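Local coordinates for protein signal peptidase I (Enterococcus faecalis, PDB 4ME8) that probably cleaves hydrophobic N-terminal signal or leader sequences from secreted proteins, as a serine endopeptidase of the S26 family, at residues 114-117 and 118-121. Residues are numbered along the deposited sequence; the frame is centred on the assembly and turned at random. Where two conformers were deposited one is given.
Sequences GDNR and PRSD. With EDO (1,2-ethanediol), chain B.
Ser120 folds back against Gly114, in a worked example of a turn whose backbone places a serine and an arginine for partners on other parts of the fold. Its OG, anti to the backbone N (chi1 174°), comes within 3.3 Å of Gly114 N. Asp122 OD2 accepts a hydrogen bond from Gly114 N and is also hydrogen-bonded to Ser120 OG, tying the two ends of the turn together. The same OG is hydrogen-bonded to Lys46, the predicted active-site lysine, so Ser120 probably helps position that amine. Arg119 N donates to Asn116 O over 2.9 Å, closing the turn, and a weak bond from Ser120 N to Arg117 O continues it. On the exposed side, one of two modelled conformers of Asn116 brings ND2 within 3.5 Å of Arg119 CD, a loose and doubtful approach. Arg117, bent at chi2 (-77°), returns NE to Gly114 O in a weak 2.9 Å bond, while its guanidinium reaches Tyr58, Thr89 and, through a salt bridge, Glu72. This is the start of the GDNRxxSxDSR motif of type I signal peptidases, in the loop between strand 109-113 of the five-stranded antiparallel sheet and helix 123-126.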
loop_
_atom_site.group_PDB
_atom_site.type_symbol
_atom_site.label_atom_id
_atom_site.label_comp_id
_atom_site.label_asym_id
_atom_site.label_seq_id
_atom_site.Cartn_x
_atom_site.Cartn_y
_atom_site.Cartn_z
ATOM N N GLY A 114 -4.148 -2.732 -1.680
ATOM C CA GLY A 114 -4.692 -3.790 -2.527
ATOM C C GLY A 114 -4.942 -3.307 -3.943
ATOM O O GLY A 114 -5.351 -2.160 -4.142
ATOM N N ASP A 115 -4.735 -4.187 -4.925
ATOM C CA ASP A 115 -4.870 -3.814 -6.339
ATOM C C ASP A 115 -6.300 -3.399 -6.708
ATOM O O ASP A 115 -6.473 -2.495 -7.530
ATOM C CB ASP A 115 -4.402 -4.940 -7.259
ATOM C CG ASP A 115 -2.894 -5.216 -7.159
ATOM O OD1 ASP A 115 -2.143 -4.492 -6.450
ATOM O OD2 ASP A 115 -2.455 -6.182 -7.817
ATOM N N ASN A 116 -7.308 -4.070 -6.136
ATOM C CA ASN A 116 -8.705 -3.647 -6.316
ATOM C C ASN A 116 -8.982 -2.461 -5.379
ATOM O O ASN A 116 -9.748 -2.553 -4.414
ATOM C CB ASN A 116 -9.689 -4.809 -6.093
ATOM C CG ASN A 116 -11.033 -4.586 -6.781
ATOM O OD1 ASN A 116 -11.157 -3.755 -7.680
ATOM N ND2 ASN A 116 -12.041 -5.336 -6.362
ATOM N N ARG A 117 -8.344 -1.337 -5.704
ATOM C CA ARG A 117 -8.219 -0.170 -4.808
ATOM C C ARG A 117 -9.506 0.352 -4.153
ATOM O O ARG A 117 -9.506 0.633 -2.945
ATOM C CB ARG A 117 -7.485 0.983 -5.525
ATOM C CG ARG A 117 -6.025 0.707 -5.864
ATOM C CD ARG A 117 -5.123 0.837 -4.645
ATOM N NE ARG A 117 -3.813 0.216 -4.852
ATOM C CZ ARG A 117 -2.732 0.830 -5.326
ATOM N NH1 ARG A 117 -2.772 2.113 -5.661
ATOM N NH2 ARG A 117 -1.598 0.141 -5.485
ATOM N N PRO A 118 -10.597 0.498 -4.930
ATOM C CA PRO A 118 -11.822 0.984 -4.285
ATOM C C PRO A 118 -12.559 -0.037 -3.405
ATOM O O PRO A 118 -13.547 0.325 -2.755
ATOM C CB PRO A 118 -12.704 1.417 -5.464
ATOM C CG PRO A 118 -12.129 0.764 -6.673
ATOM C CD PRO A 118 -10.676 0.537 -6.403
ATOM N N ARG A 119 -12.107 -1.292 -3.410
ATOM C CA ARG A 119 -12.736 -2.358 -2.630
ATOM C C ARG A 119 -11.755 -2.969 -1.625
ATOM O O ARG A 119 -12.006 -4.024 -1.055
ATOM C CB ARG A 119 -13.293 -3.429 -3.579
ATOM C CG ARG A 119 -14.704 -3.146 -4.073
ATOM C CD ARG A 119 -14.974 -3.725 -5.457
ATOM N NE ARG A 119 -14.643 -2.776 -6.531
ATOM C CZ ARG A 119 -15.449 -1.804 -6.978
ATOM N NH1 ARG A 119 -16.668 -1.616 -6.457
ATOM N NH2 ARG A 119 -15.031 -1.004 -7.963
ATOM N N SER A 120 -10.647 -2.276 -1.393
ATOM C CA SER A 120 -9.560 -2.789 -0.562
ATOM C C SER A 120 -9.495 -2.138 0.824
ATOM O O SER A 120 -9.347 -0.912 0.958
ATOM C CB SER A 120 -8.216 -2.588 -1.267
ATOM O OG SER A 120 -7.150 -2.955 -0.405
ATOM N N ASP A 121 -9.588 -2.974 1.855
ATOM C CA ASP A 121 -9.235 -2.557 3.203
ATOM C C ASP A 121 -7.718 -2.715 3.292
ATOM O O ASP A 121 -7.199 -3.816 3.266
ATOM C CB ASP A 121 -9.958 -3.433 4.229
ATOM C CG ASP A 121 -9.976 -2.832 5.610
ATOM O OD1 ASP A 121 -9.552 -1.673 5.786
ATOM O OD2 ASP A 121 -10.431 -3.541 6.529
HETATM C C1 EDO B . -3.362 -9.280 -3.555
HETATM O O1 EDO B . -4.600 -9.830 -4.033
HETATM C C2 EDO B . -3.093 -7.929 -4.212
HETATM O O2 EDO B . -3.900 -6.914 -3.609
#